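Chloromuconate cycloisomerase (Rhodococcus opacus, PDB 4M0X) is a manganese-binding member of the enolase superfamily, pairing an N-terminal capping domain with a TIM-type barrel that holds the metal. Local coordinates at residues M8-V13 with S32-R37; F166-E171 with V193-N198; I244-S249 with G263-F268; A269-K274 with Q312-M317. One frame throughout, in Å; residues are numbered along the deposited sequence.

Interaction 1 (M8-V13 with S32-R37); sequences MSATIV and SIVLVR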
loop_
_atom_site.group_PDB
_atom_site.type_symbol
_atom_site.label_atom_id
_atom_site.label_comp_id
_atom_site.label_asym_id
_atom_site.label_seq_id
_atom_site.Cartn_x
_atom_site.Cartn_y
_atom_site.Cartn_z
ATOM N N MET A 8 -24.909 -45.648 3.810
ATOM C CA MET A 8 -25.218 -44.243 3.681
ATOM C C MET A 8 -26.090 -44.111 2.451
ATOM O O MET A 8 -25.669 -44.465 1.351
ATOM C CB MET A 8 -23.949 -43.407 3.534
ATOM C CG MET A 8 -24.228 -41.948 3.186
ATOM S SD MET A 8 -22.751 -40.925 3.093
ATOM C CE MET A 8 -21.881 -41.586 1.673
ATOM N N SER A 9 -27.310 -43.626 2.656
ATOM C CA SER A 9 -28.247 -43.339 1.567
ATOM C C SER A 9 -28.473 -41.825 1.411
ATOM O O SER A 9 -28.413 -41.059 2.391
ATOM C CB SER A 9 -29.569 -44.016 1.843
ATOM O OG SER A 9 -30.196 -43.375 2.937
ATOM N N ALA A 10 -28.737 -41.403 0.179
ATOM C CA ALA A 10 -29.030 -40.011 -0.136
ATOM C C ALA A 10 -30.328 -39.913 -0.976
ATOM O O ALA A 10 -30.348 -40.255 -2.173
ATOM C CB ALA A 10 -27.849 -39.381 -0.858
ATOM N N THR A 11 -31.396 -39.446 -0.340
ATOM C CA THR A 11 -32.739 -39.458 -0.915
ATOM C C THR A 11 -33.266 -38.042 -1.104
ATOM O O THR A 11 -33.341 -37.253 -0.129
ATOM C CB THR A 11 -33.745 -40.088 0.058
ATOM O OG1 THR A 11 -33.334 -41.418 0.414
ATOM C CG2 THR A 11 -35.143 -40.079 -0.539
ATOM N N ILE A 12 -33.673 -37.753 -2.339
ATOM C CA ILE A 12 -34.220 -36.462 -2.724
ATOM C C ILE A 12 -35.660 -36.309 -2.146
ATOM O O ILE A 12 -36.541 -37.136 -2.404
ATOM C CB ILE A 12 -34.117 -36.298 -4.265
ATOM C CG1 ILE A 12 -32.654 -36.412 -4.712
ATOM C CG2 ILE A 12 -34.685 -34.984 -4.768
ATOM C CD1 ILE A 12 -32.478 -36.722 -6.197
ATOM N N VAL A 13 -35.876 -35.272 -1.335
ATOM C CA VAL A 13 -37.174 -35.033 -0.698
ATOM C C VAL A 13 -37.785 -33.685 -1.108
ATOM O O VAL A 13 -37.081 -32.663 -1.200
ATOM C CB VAL A 13 -37.030 -35.028 0.832
ATOM C CG1 VAL A 13 -38.380 -34.717 1.492
ATOM C CG2 VAL A 13 -36.402 -36.310 1.319
ATOM N N SER A 32 -36.628 -28.398 -1.464
ATOM C CA SER A 32 -36.063 -29.617 -1.992
ATOM C C SER A 32 -34.758 -29.878 -1.315
ATOM O O SER A 32 -33.885 -29.014 -1.286
ATOM C CB SER A 32 -35.853 -29.493 -3.492
ATOM O OG SER A 32 -37.065 -29.757 -4.187
ATOM N N ILE A 33 -34.630 -31.061 -0.737
ATOM C CA ILE A 33 -33.426 -31.405 -0.004
ATOM C C ILE A 33 -32.997 -32.793 -0.415
ATOM O O ILE A 33 -33.807 -33.573 -0.933
ATOM C CB ILE A 33 -33.633 -31.340 1.530
ATOM C CG1 ILE A 33 -34.412 -32.551 2.036
ATOM C CG2 ILE A 33 -34.320 -30.033 1.939
ATOM C CD1 ILE A 33 -34.399 -32.719 3.543
ATOM N N VAL A 34 -31.723 -33.096 -0.223
ATOM C CA VAL A 34 -31.305 -34.470 -0.238
ATOM C C VAL A 34 -31.228 -34.842 1.235
ATOM O O VAL A 34 -30.526 -34.172 2.002
ATOM C CB VAL A 34 -29.934 -34.650 -0.947
ATOM C CG1 VAL A 34 -29.523 -36.113 -0.980
ATOM C CG2 VAL A 34 -29.983 -34.115 -2.370
ATOM N N LEU A 35 -31.947 -35.871 1.668
ATOM C CA LEU A 35 -31.734 -36.332 3.054
ATOM C C LEU A 35 -30.662 -37.426 3.165
ATOM O O LEU A 35 -30.830 -38.506 2.619
ATOM C CB LEU A 35 -33.032 -36.773 3.741
ATOM C CG LEU A 35 -32.650 -37.151 5.168
ATOM C CD1 LEU A 35 -32.993 -36.023 6.114
ATOM C CD2 LEU A 35 -33.280 -38.451 5.619
ATOM N N VAL A 36 -29.556 -37.140 3.847
ATOM C CA VAL A 36 -28.471 -38.142 3.980
ATOM C C VAL A 36 -28.616 -38.942 5.257
ATOM O O VAL A 36 -29.031 -38.403 6.292
ATOM C CB VAL A 36 -27.078 -37.537 3.895
ATOM C CG1 VAL A 36 -26.022 -38.527 4.399
ATOM C CG2 VAL A 36 -26.792 -37.154 2.459
ATOM N N ARG A 37 -28.323 -40.239 5.161
ATOM C CA ARG A 37 -28.441 -41.130 6.301
ATOM C C ARG A 37 -27.235 -41.973 6.411
ATOM O O ARG A 37 -26.749 -42.527 5.420
ATOM C CB ARG A 37 -29.645 -42.024 6.173
ATOM C CG ARG A 37 -30.922 -41.265 6.432
ATOM C CD ARG A 37 -32.057 -42.108 5.918
ATOM N NE ARG A 37 -32.561 -42.984 6.963
ATOM C CZ ARG A 37 -33.504 -43.884 6.768
ATOM N NH1 ARG A 37 -34.010 -44.034 5.550
ATOM N NH2 ARG A 37 -33.903 -44.628 7.786
HETATM O O HOH W 1 -31.503 -41.068 2.464
#

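Interaction 2 (F166-E171 with V193-N198); sequences FKMGAE and VIVDPN. With MN (manganese (II) ion), chain C.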
loop_
_atom_site.group_PDB
_atom_site.type_symbol
_atom_site.label_atom_id
_atom_site.label_comp_id
_atom_site.label_asym_id
_atom_site.label_seq_id
_atom_site.Cartn_x
_atom_site.Cartn_y
_atom_site.Cartn_z
ATOM N N PHE A 166 -35.339 -7.967 3.388
ATOM C CA PHE A 166 -36.014 -7.869 2.105
ATOM C C PHE A 166 -35.210 -8.587 1.059
ATOM O O PHE A 166 -34.033 -8.259 0.828
ATOM C CB PHE A 166 -36.169 -6.415 1.680
ATOM C CG PHE A 166 -37.240 -5.696 2.410
ATOM C CD1 PHE A 166 -38.530 -5.697 1.928
ATOM C CD2 PHE A 166 -36.958 -5.027 3.579
ATOM C CE1 PHE A 166 -39.528 -5.033 2.613
ATOM C CE2 PHE A 166 -37.938 -4.345 4.258
ATOM C CZ PHE A 166 -39.228 -4.351 3.782
ATOM N N LYS A 167 -35.830 -9.576 0.428
ATOM C CA LYS A 167 -35.115 -10.327 -0.586
ATOM C C LYS A 167 -35.226 -9.451 -1.828
ATOM O O LYS A 167 -36.284 -8.878 -2.065
ATOM C CB LYS A 167 -35.709 -11.730 -0.764
ATOM C CG LYS A 167 -34.663 -12.831 -0.892
ATOM C CD LYS A 167 -34.436 -13.619 0.411
ATOM C CE LYS A 167 -32.944 -13.891 0.723
ATOM N NZ LYS A 167 -31.967 -13.903 -0.422
ATOM N N MET A 168 -34.120 -9.290 -2.564
ATOM C CA MET A 168 -34.052 -8.361 -3.724
ATOM C C MET A 168 -33.365 -8.967 -4.945
ATOM O O MET A 168 -32.851 -10.083 -4.900
ATOM C CB MET A 168 -33.373 -7.028 -3.331
ATOM C CG MET A 168 -34.208 -6.211 -2.355
ATOM S SD MET A 168 -33.747 -4.508 -1.976
ATOM C CE MET A 168 -33.827 -3.755 -3.588
ATOM N N GLY A 169 -33.378 -8.226 -6.045
ATOM C CA GLY A 169 -32.642 -8.613 -7.247
ATOM C C GLY A 169 -33.433 -9.272 -8.362
ATOM O O GLY A 169 -32.861 -9.680 -9.371
ATOM N N ALA A 170 -34.742 -9.388 -8.196
ATOM C CA ALA A 170 -35.555 -10.065 -9.202
ATOM C C ALA A 170 -36.017 -9.130 -10.321
ATOM O O ALA A 170 -36.633 -9.582 -11.291
ATOM C CB ALA A 170 -36.750 -10.761 -8.557
ATOM N N GLU A 171 -35.726 -7.840 -10.182
ATOM C CA GLU A 171 -36.309 -6.821 -11.035
ATOM C C GLU A 171 -35.353 -5.662 -10.978
ATOM O O GLU A 171 -34.520 -5.632 -10.094
ATOM C CB GLU A 171 -37.697 -6.415 -10.515
ATOM C CG GLU A 171 -37.783 -6.121 -9.023
ATOM C CD GLU A 171 -39.032 -5.331 -8.642
ATOM O OE1 GLU A 171 -39.905 -5.868 -7.908
ATOM O OE2 GLU A 171 -39.140 -4.157 -9.063
ATOM N N VAL A 193 -33.302 -3.736 9.422
ATOM C CA VAL A 193 -33.660 -4.185 8.086
ATOM C C VAL A 193 -32.411 -4.481 7.283
ATOM O O VAL A 193 -31.601 -3.584 7.056
ATOM C CB VAL A 193 -34.469 -3.149 7.318
ATOM C CG1 VAL A 193 -34.934 -3.746 5.992
ATOM C CG2 VAL A 193 -35.645 -2.670 8.156
ATOM N N ILE A 194 -32.247 -5.738 6.882
ATOM C CA ILE A 194 -31.251 -6.107 5.903
ATOM C C ILE A 194 -31.892 -6.044 4.527
ATOM O O ILE A 194 -33.056 -6.382 4.389
ATOM C CB ILE A 194 -30.815 -7.562 6.102
ATOM C CG1 ILE A 194 -30.106 -7.725 7.432
ATOM C CG2 ILE A 194 -29.956 -8.054 4.930
ATOM C CD1 ILE A 194 -30.196 -9.135 7.961
ATOM N N VAL A 195 -31.133 -5.641 3.507
ATOM C CA VAL A 195 -31.533 -5.903 2.099
ATOM C C VAL A 195 -30.521 -6.808 1.375
ATOM O O VAL A 195 -29.295 -6.601 1.473
ATOM C CB VAL A 195 -31.768 -4.601 1.291
ATOM C CG1 VAL A 195 -32.849 -3.755 1.942
ATOM C CG2 VAL A 195 -30.494 -3.803 1.155
ATOM N N ASP A 196 -31.040 -7.814 0.673
ATOM C CA ASP A 196 -30.209 -8.825 0.004
ATOM C C ASP A 196 -30.469 -8.988 -1.503
ATOM O O ASP A 196 -31.321 -9.779 -1.906
ATOM C CB ASP A 196 -30.378 -10.174 0.683
ATOM C CG ASP A 196 -29.320 -11.155 0.256
ATOM O OD1 ASP A 196 -28.511 -10.762 -0.599
ATOM O OD2 ASP A 196 -29.288 -12.299 0.760
ATOM N N PRO A 197 -29.744 -8.225 -2.337
ATOM C CA PRO A 197 -29.815 -8.330 -3.783
ATOM C C PRO A 197 -29.126 -9.581 -4.334
ATOM O O PRO A 197 -29.098 -9.778 -5.536
ATOM C CB PRO A 197 -29.034 -7.103 -4.258
ATOM C CG PRO A 197 -28.973 -6.188 -3.091
ATOM C CD PRO A 197 -28.925 -7.080 -1.907
ATOM N N ASN A 198 -28.537 -10.411 -3.489
ATOM C CA ASN A 198 -27.944 -11.640 -3.972
ATOM C C ASN A 198 -26.830 -11.379 -4.961
ATOM O O ASN A 198 -26.638 -12.130 -5.915
ATOM C CB ASN A 198 -29.018 -12.548 -4.573
ATOM C CG ASN A 198 -29.929 -13.149 -3.504
ATOM O OD1 ASN A 198 -29.492 -13.999 -2.737
ATOM N ND2 ASN A 198 -31.198 -12.707 -3.446
HETATM MN MN MN C . -27.966 -13.895 1.145
HETATM O O HOH W 2 -26.713 -12.796 -0.325
HETATM O O HOH W 3 -28.141 -15.095 -1.034
#

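Interaction 3 (I244-S249 with G263-F268); sequences IMADES and GAVSAF. With MN (manganese (II) ion), chain C.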
loop_
_atom_site.group_PDB
_atom_site.type_symbol
_atom_site.label_atom_id
_atom_site.label_comp_id
_atom_site.label_asym_id
_atom_site.label_seq_id
_atom_site.Cartn_x
_atom_site.Cartn_y
_atom_site.Cartn_z
ATOM N N ILE A 244 -21.914 -3.536 5.536
ATOM C CA ILE A 244 -22.025 -4.475 4.431
ATOM C C ILE A 244 -21.720 -5.892 4.938
ATOM O O ILE A 244 -20.663 -6.139 5.552
ATOM C CB ILE A 244 -20.964 -4.123 3.358
ATOM C CG1 ILE A 244 -21.110 -2.683 2.904
ATOM C CG2 ILE A 244 -21.015 -5.057 2.158
ATOM C CD1 ILE A 244 -22.445 -2.407 2.258
ATOM N N MET A 245 -22.602 -6.833 4.624
ATOM C CA MET A 245 -22.390 -8.227 4.962
ATOM C C MET A 245 -22.060 -9.118 3.760
ATOM O O MET A 245 -22.757 -9.117 2.754
ATOM C CB MET A 245 -23.633 -8.728 5.639
ATOM C CG MET A 245 -23.670 -10.198 5.985
ATOM S SD MET A 245 -24.809 -10.399 7.370
ATOM C CE MET A 245 -26.400 -9.946 6.687
ATOM N N ALA A 246 -20.997 -9.894 3.893
ATOM C CA ALA A 246 -20.663 -10.912 2.944
ATOM C C ALA A 246 -21.520 -12.141 3.195
ATOM O O ALA A 246 -21.716 -12.559 4.349
ATOM C CB ALA A 246 -19.203 -11.261 3.082
ATOM N N ASP A 247 -22.035 -12.717 2.115
ATOM C CA ASP A 247 -22.733 -13.980 2.172
ATOM C C ASP A 247 -22.048 -14.856 1.121
ATOM O O ASP A 247 -21.080 -15.558 1.456
ATOM C CB ASP A 247 -24.237 -13.815 1.924
ATOM C CG ASP A 247 -24.970 -15.162 1.788
ATOM O OD1 ASP A 247 -24.343 -16.217 2.058
ATOM O OD2 ASP A 247 -26.160 -15.175 1.393
ATOM N N GLU A 248 -22.506 -14.779 -0.137
ATOM C CA GLU A 248 -21.881 -15.494 -1.269
ATOM C C GLU A 248 -20.357 -15.340 -1.322
ATOM O O GLU A 248 -19.672 -16.197 -1.877
ATOM C CB GLU A 248 -22.411 -14.960 -2.607
ATOM C CG GLU A 248 -23.811 -15.382 -3.031
ATOM C CD GLU A 248 -24.873 -14.469 -2.457
ATOM O OE1 GLU A 248 -24.613 -13.758 -1.426
ATOM O OE2 GLU A 248 -25.985 -14.462 -3.036
ATOM N N SER A 249 -19.841 -14.225 -0.786
ATOM C CA SER A 249 -18.417 -13.927 -0.796
ATOM C C SER A 249 -17.647 -14.687 0.266
ATOM O O SER A 249 -16.431 -14.838 0.117
ATOM C CB SER A 249 -18.169 -12.426 -0.624
ATOM O OG SER A 249 -18.422 -11.696 -1.823
ATOM N N GLY A 263 -10.434 -5.670 4.231
ATOM C CA GLY A 263 -11.244 -4.684 4.942
ATOM C C GLY A 263 -12.490 -4.421 4.133
ATOM O O GLY A 263 -13.071 -3.346 4.197
ATOM N N ALA A 264 -12.906 -5.453 3.405
ATOM C CA ALA A 264 -13.978 -5.366 2.420
ATOM C C ALA A 264 -15.430 -5.476 2.927
ATOM O O ALA A 264 -16.354 -5.173 2.171
ATOM C CB ALA A 264 -13.741 -6.385 1.297
ATOM N N VAL A 265 -15.647 -5.917 4.161
ATOM C CA VAL A 265 -17.008 -6.019 4.665
ATOM C C VAL A 265 -17.116 -5.805 6.174
ATOM O O VAL A 265 -16.126 -5.849 6.889
ATOM C CB VAL A 265 -17.687 -7.380 4.298
ATOM C CG1 VAL A 265 -18.113 -7.453 2.831
ATOM C CG2 VAL A 265 -16.819 -8.561 4.680
ATOM N N SER A 266 -18.344 -5.623 6.657
ATOM C CA SER A 266 -18.589 -5.412 8.079
ATOM C C SER A 266 -18.931 -6.700 8.807
ATOM O O SER A 266 -18.696 -6.797 10.031
ATOM C CB SER A 266 -19.742 -4.409 8.285
ATOM O OG SER A 266 -19.464 -3.176 7.668
ATOM N N ALA A 267 -19.529 -7.654 8.087
ATOM C CA ALA A 267 -19.984 -8.898 8.697
ATOM C C ALA A 267 -19.926 -10.154 7.818
ATOM O O ALA A 267 -19.736 -10.092 6.606
ATOM C CB ALA A 267 -21.369 -8.722 9.248
ATOM N N PHE A 268 -20.087 -11.305 8.462
ATOM C CA PHE A 268 -20.270 -12.565 7.765
ATOM C C PHE A 268 -21.683 -13.064 7.966
ATOM O O PHE A 268 -22.240 -12.939 9.056
ATOM C CB PHE A 268 -19.263 -13.621 8.248
ATOM C CG PHE A 268 -17.838 -13.287 7.908
ATOM C CD1 PHE A 268 -17.540 -12.348 6.927
ATOM C CD2 PHE A 268 -16.795 -13.927 8.544
ATOM C CE1 PHE A 268 -16.235 -12.039 6.616
ATOM C CE2 PHE A 268 -15.482 -13.667 8.216
ATOM C CZ PHE A 268 -15.195 -12.712 7.254
HETATM MN MN MN C . -27.966 -13.895 1.145
HETATM O O HOH W 3 -28.141 -15.095 -1.034
HETATM O O HOH W 2 -26.713 -12.796 -0.325
#

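Interaction 4 (A269-K274 with Q312-M317); sequences AIKIPK and QLYGTM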
loop_
_atom_site.group_PDB
_atom_site.type_symbol
_atom_site.label_atom_id
_atom_site.label_comp_id
_atom_site.label_asym_id
_atom_site.label_seq_id
_atom_site.Cartn_x
_atom_site.Cartn_y
_atom_site.Cartn_z
ATOM N N ALA A 269 -22.279 -13.603 6.909
ATOM C CA ALA A 269 -23.468 -14.419 7.066
ATOM C C ALA A 269 -22.950 -15.843 7.231
ATOM O O ALA A 269 -22.320 -16.379 6.331
ATOM C CB ALA A 269 -24.343 -14.297 5.839
ATOM N N ILE A 270 -23.178 -16.440 8.395
ATOM C CA ILE A 270 -22.702 -17.790 8.644
ATOM C C ILE A 270 -23.790 -18.823 8.317
ATOM O O ILE A 270 -24.957 -18.634 8.673
ATOM C CB ILE A 270 -22.228 -17.932 10.097
ATOM C CG1 ILE A 270 -21.210 -16.834 10.436
ATOM C CG2 ILE A 270 -21.683 -19.337 10.348
ATOM C CD1 ILE A 270 -19.850 -16.989 9.783
ATOM N N LYS A 271 -23.410 -19.903 7.627
ATOM C CA LYS A 271 -24.359 -20.908 7.120
ATOM C C LYS A 271 -23.575 -22.166 6.909
ATOM O O LYS A 271 -22.518 -22.092 6.308
ATOM C CB LYS A 271 -24.897 -20.526 5.747
ATOM C CG LYS A 271 -25.936 -19.431 5.663
ATOM C CD LYS A 271 -26.673 -19.531 4.325
ATOM C CE LYS A 271 -26.120 -18.590 3.267
ATOM N NZ LYS A 271 -27.026 -17.432 3.023
ATOM N N ILE A 272 -24.097 -23.310 7.353
ATOM C CA ILE A 272 -23.384 -24.572 7.225
ATOM C C ILE A 272 -23.199 -25.099 5.783
ATOM O O ILE A 272 -22.061 -25.306 5.358
ATOM C CB ILE A 272 -23.942 -25.653 8.167
ATOM C CG1 ILE A 272 -23.633 -25.274 9.601
ATOM C CG2 ILE A 272 -23.300 -27.008 7.891
ATOM C CD1 ILE A 272 -24.104 -26.287 10.612
ATOM N N PRO A 273 -24.299 -25.293 5.022
ATOM C CA PRO A 273 -24.203 -25.893 3.681
ATOM C C PRO A 273 -23.117 -25.251 2.819
ATOM O O PRO A 273 -22.253 -25.919 2.271
ATOM C CB PRO A 273 -25.574 -25.585 3.067
ATOM C CG PRO A 273 -26.476 -25.393 4.217
ATOM C CD PRO A 273 -25.630 -24.702 5.239
ATOM N N LYS A 274 -23.174 -23.940 2.723
ATOM C CA LYS A 274 -22.281 -23.177 1.887
ATOM C C LYS A 274 -20.780 -23.260 2.279
ATOM O O LYS A 274 -19.915 -22.984 1.443
ATOM C CB LYS A 274 -22.846 -21.755 1.782
ATOM C CG LYS A 274 -21.918 -20.598 2.009
ATOM C CD LYS A 274 -22.336 -19.765 3.207
ATOM C CE LYS A 274 -21.937 -18.322 2.928
ATOM N NZ LYS A 274 -21.964 -17.392 4.081
ATOM N N GLN A 312 -28.033 -25.013 16.742
ATOM C CA GLN A 312 -27.062 -25.340 17.772
ATOM C C GLN A 312 -25.746 -24.592 17.532
ATOM O O GLN A 312 -25.222 -23.949 18.443
ATOM C CB GLN A 312 -26.865 -26.850 17.889
ATOM C CG GLN A 312 -27.899 -27.501 18.784
ATOM C CD GLN A 312 -27.750 -29.001 18.876
ATOM O OE1 GLN A 312 -26.634 -29.530 18.936
ATOM N NE2 GLN A 312 -28.873 -29.701 18.891
ATOM N N LEU A 313 -25.229 -24.663 16.310
ATOM C CA LEU A 313 -24.052 -23.878 15.932
ATOM C C LEU A 313 -24.179 -22.440 16.434
ATOM O O LEU A 313 -23.354 -21.962 17.237
ATOM C CB LEU A 313 -23.868 -23.881 14.413
ATOM C CG LEU A 313 -22.784 -22.943 13.888
ATOM C CD1 LEU A 313 -21.413 -23.374 14.403
ATOM C CD2 LEU A 313 -22.790 -22.927 12.374
ATOM N N TYR A 314 -25.241 -21.771 15.968
ATOM C CA TYR A 314 -25.485 -20.363 16.258
ATOM C C TYR A 314 -25.576 -20.126 17.759
ATOM O O TYR A 314 -25.119 -19.108 18.250
ATOM C CB TYR A 314 -26.734 -19.867 15.541
ATOM C CG TYR A 314 -26.776 -20.094 14.031
ATOM C CD1 TYR A 314 -25.646 -20.516 13.332
ATOM C CD2 TYR A 314 -27.945 -19.832 13.289
ATOM C CE1 TYR A 314 -25.677 -20.709 11.959
ATOM C CE2 TYR A 314 -27.976 -20.025 11.903
ATOM C CZ TYR A 314 -26.836 -20.470 11.248
ATOM O OH TYR A 314 -26.810 -20.676 9.877
ATOM N N GLY A 315 -26.145 -21.070 18.494
ATOM C CA GLY A 315 -26.125 -20.999 19.946
ATOM C C GLY A 315 -24.744 -21.194 20.597
ATOM O O GLY A 315 -24.528 -20.743 21.739
ATOM N N THR A 316 -23.813 -21.877 19.925
ATOM C CA THR A 316 -22.482 -21.983 20.497
ATOM C C THR A 316 -21.677 -20.731 20.207
ATOM O O THR A 316 -20.708 -20.458 20.863
ATOM C CB THR A 316 -21.658 -23.231 20.042
ATOM O OG1 THR A 316 -21.143 -23.051 18.722
ATOM C CG2 THR A 316 -22.454 -24.528 20.114
ATOM N N MET A 317 -22.085 -19.973 19.202
ATOM C CA MET A 317 -21.264 -18.888 18.663
ATOM C C MET A 317 -21.202 -17.669 19.574
ATOM O O MET A 317 -22.200 -17.323 20.217
ATOM C CB MET A 317 -21.810 -18.490 17.312
ATOM C CG MET A 317 -21.213 -19.287 16.182
ATOM S SD MET A 317 -22.110 -18.984 14.646
ATOM C CE MET A 317 -21.792 -17.269 14.275
HETATM O O HOH W 4 -26.605 -22.940 8.654
#

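Interaction 1 (M8-V13 with S32-R37)
V13 with I33, T11 with L35 and S9 with R37 are hydrogen-bonded pairs in the antiparallel sheet of the N-terminal capping domain, where residues 8-13 of strand 5-17 run antiparallel to residues 32-37 of strand 27-40, their directions 159° apart. V13 N meets I33 O at 2.7 Å with an N-H...O angle of 177°, and I33 N answers to V13 O. T11 N reaches L35 O at a longer 3.2 Å, and L35 N returns to T11 O at 2.7 Å.

Apolar packing uses both faces. On one, the small A10 leaves room for two valines: its CB touches V34 CG1 at 3.7 Å and lies near V36 CG2, while I12 CG1 packs on the other methyl of V34. Helix 63-74 covers this layer through I66 and I70, so branched aliphatic residues suit it. On the other face V13 CB rests on I33 CG1 at 3.8 Å, V13 CG2 runs along L35 CB, and the V13 and L35 side chains both pack against L365 of helix 362-368.

Polar side chains S9, T11 and R37 share this second face with the apolar ones. R37 lays its aliphatic part beside S9, CB being 3.5 Å from S9 OG, then leads its guanidinium away to salt bridges with E45 and E362. The short hydroxyl residues S9 and T11 share a water. Turned between backbone N and carbonyl carbon (chi1 69°), S9 OG reaches this water at 2.7 Å; T11 OG1 also binds it, and the water donates to L35 O.

Interaction 2 (F166-E171 with V193-N198)
K167 and D196 run their side chains along one another toward the manganese, from the ends of two parallel barrel strands, 163-167 and 192-196. The lysine's CB leaves on the same face as D196 CB. CG and CD then carry a chain bent at chi2, chi3 and chi4 alongside the aspartate, CE comes within 4.0 Å of D196 OD2, and NZ ends 3.3 Å from that oxygen in a weak, salt-bridging hydrogen bond. N198 crosses the tip at about a right angle.

The aspartate divides its work. With CG anti to the backbone N (chi1 -166°), OD2 binds manganese at 2.1 Å, while OD1 accepts N198 N at 2.9 Å from above the carboxylate plane, forming an Asx turn. OD1 also accepts a hydrogen bond from a metal-bound water. The amide of N198 suits both neighbours: ND2 gives a weak bond to M168 O, and OD1 accepts from a second metal-bound water.

Away from the metal the contact is apolar. V193 CG1 meets the F166 ring at its edge, in plane, 3.4 Å from CD2, and M168, just past its strand, rests SD on V195 CB at 3.8 Å. Backbone bonds from D196 N to F166 O and from M168 N to D196 O keep the strands in step.

K165, a weak second partner of OD2, and K167 fit the KxK pattern of the muconate lactonizing enzyme subgroup. The metal bond on OD2 and the Asx turn on OD1 together restrain the carboxylate's rotation, so both oxygens are committed.

Interaction 3 (I244-S249 with G263-F268)
The beta-alpha-beta unit of strand 244-246, helix 253-262 and strand 267-270 belongs to the TIM-type barrel, and here I244, M245 and A246 meet V265 to F268 in parallel. I244 O is gripped twice: by S266 N at 2.6 Å, in the carbonyl plane, and by A267 N at 3.2 Å, tilted from it. A246 N continues the pairing to A267 O at 3.0 Å. The short side chain of S266 adds a weak bond, its OG accepting from I244 N. V265 spreads its methyls, CG1 against I244 CG2 at 3.8 Å and CG2 against the small A246 CB at 3.9 Å.

Beyond the strand end, D247 OD2 binds manganese at 2.2 Å, with D196 and E222 as the other protein ligands. E248 stays in the second shell: OE1 and OE2 each accept from a different metal-bound water.

G263, at positive phi, closes helix 253-262 with a Schellman motif. That helix packs A256 and L259 against F268, L233 of helix 230-239 reaches V265, strand 220-222 borders 244-246, and L204 of the second subunit touches S266.

Interaction 4 (A269-K274 with Q312-M317)
The backbones of I270 and Y314 keep their CA atoms 8.5 Å apart, and those of I272 and L313 stand 8.8 Å apart, so the backbones do not touch, and side chains with one water span the gap between strand 267-270 with its loop and the end of helix 304-316. L313 does much of this. Its CG lies anti to the backbone N (chi1 172°), and the L313 and I272 side chains overlap head to tail, L313 CD2 lying 3.7 Å from I272 CG1, with I270 CG2 looser at 4.3 Å. I270 CG1 also meets the methyl CE of M317 at 3.9 Å, the methionine bending at chi3 to present it. Branched isoleucine and leucine fill the gap from both sides, and the longer methionine reaches across from the helix end.

Y314 brings the polar reach. Its ring extends until OH lies 3.0 Å from I270 O, but its hydrogen bond goes to A298 O. A water donates to Y314 OH at 2.6 Å and accepts from I272 N at 2.8 Å, satisfying an amide where the strand has ended. On the helix side T316 OG1 donates to L313 O at 2.9 Å, on a lone pair.

K271 points away from the helix, its NZ held by D247 and A299 O near the manganese. This alternation is that of a TIM-type barrel: I270 faces the helical layer outside, and K271 turns to the metal site at the strand's C-terminal end.

In the fold
From the N terminus, interaction 1 closes first, joining strands 5-17 and 27-40 of the capping domain; its centre lies about 30 Å from that of interaction 2, across the middle of the chain. Interactions 2 and 3 each close one beta-alpha-beta unit of the barrel, and the two meet at the manganese, sharing both metal-bound waters. Interaction 4 begins where interaction 3 ends, on strand 267-270, and spans a longer loop to helix 304-316. K271 joins it to D247 of interaction 3 by a salt bridge. All four run in series, none nested or crossing: one pairs strands of the cap, two join neighbouring barrel strands at the metal, and the last ties a barrel strand to an outer helix.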